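Local coordinates for putative ABC transporter, ATP-binding protein ComA (PDB 3K8U), which is a putative ABC transporter ATP-binding protein, represented here by its peptidase domain of the C39 family, within the papain-like CA clan, at residues Y98-L108 with V119-E130. Numbering follows the deposited sequence.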
loop_
_atom_site.group_PDB
_atom_site.type_symbol
_atom_site.label_atom_id
_atom_site.label_comp_id
_atom_site.label_asym_id
_atom_site.label_seq_id
_atom_site.Cartn_x
_atom_site.Cartn_y
_atom_site.Cartn_z
ATOM N N TYR A 98 -3.718 0.910 0.102
ATOM C CA TYR A 98 -3.655 0.725 -1.347
ATOM C C TYR A 98 -2.194 0.826 -1.734
ATOM O O TYR A 98 -1.367 1.363 -0.989
ATOM C CB TYR A 98 -4.308 1.876 -2.122
ATOM C CG TYR A 98 -5.802 2.057 -2.049
ATOM C CD1 TYR A 98 -6.653 1.016 -1.689
ATOM C CD2 TYR A 98 -6.367 3.289 -2.384
ATOM C CE1 TYR A 98 -8.037 1.198 -1.668
ATOM C CE2 TYR A 98 -7.739 3.484 -2.366
ATOM C CZ TYR A 98 -8.569 2.440 -2.010
ATOM O OH TYR A 98 -9.926 2.649 -2.003
ATOM N N VAL A 99 -1.890 0.311 -2.917
ATOM C CA VAL A 99 -0.566 0.458 -3.487
ATOM C C VAL A 99 -0.839 1.537 -4.541
ATOM O O VAL A 99 -1.916 1.548 -5.143
ATOM C CB VAL A 99 -0.090 -0.818 -4.212
ATOM C CG1 VAL A 99 1.230 -0.544 -4.918
ATOM C CG2 VAL A 99 0.074 -1.967 -3.218
ATOM N N VAL A 100 0.061 2.506 -4.687
ATOM C CA VAL A 100 -0.129 3.531 -5.705
ATOM C C VAL A 100 0.939 3.284 -6.766
ATOM O O VAL A 100 2.133 3.300 -6.471
ATOM C CB VAL A 100 -0.025 4.972 -5.136
ATOM C CG1 VAL A 100 -0.235 5.988 -6.254
ATOM C CG2 VAL A 100 -1.080 5.180 -4.064
ATOM N N TYR A 101 0.491 3.017 -7.990
ATOM C CA TYR A 101 1.387 2.707 -9.105
ATOM C C TYR A 101 1.743 3.881 -9.999
ATOM O O TYR A 101 2.787 3.871 -10.650
ATOM C CB TYR A 101 0.770 1.614 -9.971
ATOM C CG TYR A 101 0.489 0.334 -9.233
ATOM C CD1 TYR A 101 1.522 -0.539 -8.891
ATOM C CD2 TYR A 101 -0.812 -0.006 -8.876
ATOM C CE1 TYR A 101 1.260 -1.723 -8.207
ATOM C CE2 TYR A 101 -1.084 -1.179 -8.196
ATOM C CZ TYR A 101 -0.050 -2.031 -7.864
ATOM O OH TYR A 101 -0.334 -3.181 -7.171
ATOM N N GLY A 102 0.857 4.866 -10.069
ATOM C CA GLY A 102 1.125 6.015 -10.910
ATOM C C GLY A 102 -0.048 6.959 -10.991
ATOM O O GLY A 102 -1.026 6.826 -10.253
ATOM N N SER A 103 0.066 7.936 -11.885
ATOM C CA SER A 103 -0.984 8.919 -12.088
ATOM C C SER A 103 -1.082 9.269 -13.564
ATOM O O SER A 103 -0.067 9.356 -14.260
ATOM C CB SER A 103 -0.698 10.185 -11.278
ATOM O OG SER A 103 0.503 10.807 -11.700
ATOM N N GLN A 104 -2.308 9.436 -14.042
ATOM C CA GLN A 104 -2.553 9.794 -15.432
ATOM C C GLN A 104 -3.810 10.650 -15.494
ATOM O O GLN A 104 -4.903 10.188 -15.152
ATOM C CB GLN A 104 -2.713 8.546 -16.306
ATOM C CG GLN A 104 -2.679 8.846 -17.802
ATOM C CD GLN A 104 -2.754 7.596 -18.664
ATOM O OE1 GLN A 104 -3.566 7.516 -19.589
ATOM N NE2 GLN A 104 -1.904 6.618 -18.369
ATOM N N ASN A 105 -3.631 11.904 -15.907
ATOM C CA ASN A 105 -4.711 12.883 -16.025
ATOM C C ASN A 105 -5.186 13.314 -14.636
ATOM O O ASN A 105 -4.388 13.765 -13.811
ATOM C CB ASN A 105 -5.879 12.314 -16.849
ATOM C CG ASN A 105 -5.441 11.810 -18.213
ATOM O OD1 ASN A 105 -5.559 10.621 -18.515
ATOM N ND2 ASN A 105 -4.928 12.714 -19.044
ATOM N N ASN A 106 -6.486 13.191 -14.392
ATOM C CA ASN A 106 -7.075 13.543 -13.106
ATOM C C ASN A 106 -7.333 12.244 -12.333
ATOM O O ASN A 106 -8.208 12.181 -11.465
ATOM C CB ASN A 106 -8.384 14.311 -13.333
ATOM C CG ASN A 106 -8.978 14.862 -12.049
ATOM O OD1 ASN A 106 -8.279 15.458 -11.227
ATOM N ND2 ASN A 106 -10.280 14.665 -11.873
ATOM N N GLN A 107 -6.562 11.206 -12.658
ATOM C CA GLN A 107 -6.710 9.909 -12.011
ATOM C C GLN A 107 -5.400 9.281 -11.560
ATOM O O GLN A 107 -4.324 9.602 -12.065
ATOM C CB GLN A 107 -7.440 8.923 -12.928
ATOM C CG GLN A 107 -8.875 9.306 -13.258
ATOM C CD GLN A 107 -9.684 8.132 -13.759
ATOM O OE1 GLN A 107 -10.673 7.736 -13.136
ATOM N NE2 GLN A 107 -9.266 7.555 -14.883
ATOM N N LEU A 108 -5.511 8.384 -10.589
ATOM C CA LEU A 108 -4.369 7.663 -10.052
ATOM C C LEU A 108 -4.591 6.188 -10.342
ATOM O O LEU A 108 -5.732 5.739 -10.416
ATOM C CB LEU A 108 -4.295 7.845 -8.535
ATOM C CG LEU A 108 -4.110 9.265 -8.005
ATOM C CD1 LEU A 108 -4.158 9.257 -6.492
ATOM C CD2 LEU A 108 -2.788 9.818 -8.501
ATOM N N VAL A 119 -6.392 -3.870 -9.200
ATOM C CA VAL A 119 -5.792 -2.706 -9.856
ATOM C C VAL A 119 -6.837 -1.934 -10.652
ATOM O O VAL A 119 -7.501 -2.489 -11.529
ATOM C CB VAL A 119 -4.611 -3.098 -10.774
ATOM C CG1 VAL A 119 -3.951 -1.845 -11.348
ATOM C CG2 VAL A 119 -3.594 -3.912 -10.002
ATOM N N THR A 120 -6.965 -0.645 -10.353
ATOM C CA THR A 120 -7.951 0.192 -11.023
ATOM C C THR A 120 -7.551 1.666 -11.031
ATOM O O THR A 120 -6.596 2.066 -10.367
ATOM C CB THR A 120 -9.331 0.056 -10.324
ATOM O OG1 THR A 120 -10.315 0.820 -11.029
ATOM C CG2 THR A 120 -9.256 0.552 -8.877
ATOM N N ARG A 121 -8.244 2.448 -11.852
ATOM C CA ARG A 121 -8.012 3.881 -11.918
ATOM C C ARG A 121 -9.001 4.503 -10.936
ATOM O O ARG A 121 -10.139 4.044 -10.823
ATOM C CB ARG A 121 -8.278 4.413 -13.328
ATOM C CG ARG A 121 -7.204 4.069 -14.337
ATOM C CD ARG A 121 -7.548 4.629 -15.708
ATOM N NE ARG A 121 -6.412 4.546 -16.621
ATOM C CZ ARG A 121 -5.610 5.565 -16.916
ATOM N NH1 ARG A 121 -5.811 6.762 -16.374
ATOM N NH2 ARG A 121 -4.594 5.384 -17.751
ATOM N N MET A 122 -8.553 5.520 -10.209
ATOM C CA MET A 122 -9.393 6.206 -9.232
ATOM C C MET A 122 -9.198 7.707 -9.399
ATOM O O MET A 122 -8.070 8.175 -9.554
ATOM C CB MET A 122 -8.999 5.790 -7.806
ATOM C CG MET A 122 -9.878 6.387 -6.707
ATOM S SD MET A 122 -9.454 5.815 -5.028
ATOM C CE MET A 122 -10.179 4.156 -5.047
ATOM N N SER A 123 -10.293 8.463 -9.371
ATOM C CA SER A 123 -10.194 9.909 -9.519
ATOM C C SER A 123 -9.416 10.471 -8.335
ATOM O O SER A 123 -9.458 9.914 -7.232
ATOM C CB SER A 123 -11.581 10.554 -9.572
ATOM O OG SER A 123 -12.228 10.490 -8.316
ATOM N N LYS A 124 -8.675 11.547 -8.573
ATOM C CA LYS A 124 -7.903 12.173 -7.506
ATOM C C LYS A 124 -8.825 12.680 -6.399
ATOM O O LYS A 124 -8.458 12.658 -5.228
ATOM C CB LYS A 124 -7.025 13.293 -8.065
ATOM C CG LYS A 124 -5.842 12.760 -8.866
ATOM C CD LYS A 124 -5.019 13.854 -9.510
ATOM C CE LYS A 124 -3.815 13.245 -10.217
ATOM N NZ LYS A 124 -3.129 14.201 -11.119
ATOM N N GLU A 125 -10.045 13.064 -6.774
ATOM C CA GLU A 125 -11.048 13.560 -5.829
ATOM C C GLU A 125 -11.467 12.466 -4.851
ATOM O O GLU A 125 -11.515 12.688 -3.642
ATOM C CB GLU A 125 -12.295 14.024 -6.583
ATOM C CG GLU A 125 -12.885 15.327 -6.083
ATOM C CD GLU A 125 -12.272 16.541 -6.758
ATOM O OE1 GLU A 125 -13.016 17.510 -7.030
ATOM O OE2 GLU A 125 -11.051 16.526 -7.028
ATOM N N ARG A 126 -11.806 11.298 -5.392
ATOM C CA ARG A 126 -12.227 10.149 -4.590
ATOM C C ARG A 126 -11.103 9.723 -3.653
ATOM O O ARG A 126 -11.323 9.498 -2.459
ATOM C CB ARG A 126 -12.588 8.973 -5.504
ATOM C CG ARG A 126 -12.979 7.693 -4.769
ATOM C CD ARG A 126 -14.456 7.670 -4.425
ATOM N NE ARG A 126 -15.280 7.640 -5.633
ATOM C CZ ARG A 126 -16.555 7.267 -5.668
ATOM N NH1 ARG A 126 -17.173 6.883 -4.559
ATOM N NH2 ARG A 126 -17.215 7.279 -6.819
ATOM N N PHE A 127 -9.903 9.591 -4.211
ATOM C CA PHE A 127 -8.737 9.188 -3.437
ATOM C C PHE A 127 -8.473 10.169 -2.290
ATOM O O PHE A 127 -8.253 9.763 -1.150
ATOM C CB PHE A 127 -7.512 9.104 -4.338
ATOM C CG PHE A 127 -6.269 8.675 -3.622
ATOM C CD1 PHE A 127 -6.049 7.333 -3.335
ATOM C CD2 PHE A 127 -5.317 9.612 -3.233
ATOM C CE1 PHE A 127 -4.896 6.928 -2.667
ATOM C CE2 PHE A 127 -4.165 9.218 -2.568
ATOM C CZ PHE A 127 -3.953 7.875 -2.284
ATOM N N GLN A 128 -8.485 11.458 -2.612
ATOM C CA GLN A 128 -8.261 12.512 -1.618
ATOM C C GLN A 128 -9.247 12.392 -0.446
ATOM O O GLN A 128 -8.890 12.647 0.706
ATOM C CB GLN A 128 -8.393 13.878 -2.298
ATOM C CG GLN A 128 -8.074 15.077 -1.414
ATOM C CD GLN A 128 -8.038 16.372 -2.206
ATOM O OE1 GLN A 128 -7.044 17.095 -2.184
ATOM N NE2 GLN A 128 -9.113 16.654 -2.929
ATOM N N SER A 129 -10.477 11.968 -0.736
ATOM C CA SER A 129 -11.493 11.810 0.303
ATOM C C SER A 129 -11.210 10.660 1.277
ATOM O O SER A 129 -11.551 10.751 2.453
ATOM C CB SER A 129 -12.883 11.625 -0.318
ATOM O OG SER A 129 -13.256 12.755 -1.090
ATOM N N GLU A 130 -10.580 9.591 0.792
ATOM C CA GLU A 130 -10.276 8.418 1.624
ATOM C C GLU A 130 -8.895 8.429 2.287
ATOM O O GLU A 130 -8.709 7.860 3.362
ATOM C CB GLU A 130 -10.359 7.137 0.779
ATOM C CG GLU A 130 -11.678 6.896 0.062
ATOM C CD GLU A 130 -11.651 5.645 -0.816
ATOM O OE1 GLU A 130 -12.737 5.220 -1.262
ATOM O OE2 GLU A 130 -10.556 5.089 -1.069
HETATM O O HOH W 1 -0.518 13.747 -11.561
HETATM O O HOH W 2 -10.970 14.047 -9.289
#
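Lys124, the first residue of helix 124-130, lies along the type II' turn Gln104-Gln107 that links strands 93-104 and 107-112. CB and CG of Lys124 pass the backbone carbonyl of Asn106, CG 3.6 Å from Asn106 O; CD runs by Asn106 OD1, and CE meets both Asn105 O and, at 4.0 Å, Leu108 CD2. Extended beyond CG, the chain then delivers Lys124 NZ to Asn105 O (3.0 Å, in the carbonyl plane) and to a water shared with Ser103 OG. Lys124 N also donates to Asn106 O, while Ser123 OG caps the helix by accepting from Arg126 N. Beside this, Leu108 and Met122 form an antiparallel hydrogen-bonded pair that fastens edge strand 120-123 to the sheet. Leu108 CD1 sits over one face of the Phe127 ring, 3.8 Å from its centroid, and Tyr98 CD2 meets that ring's edge. Met122, bent at its last torsion (chi3 -76°), brings CE to 3.4 Å from Tyr98 OH. Tyr98 OH donates to the syn lone pair of Glu130 OE2 (2.7 Å); Glu130 OE1 pairs with Lys90. Polar bonds thus tie the helix at both ends around an apolar middle, and the Lys90 ammonium would probably favour an ionised Glu130.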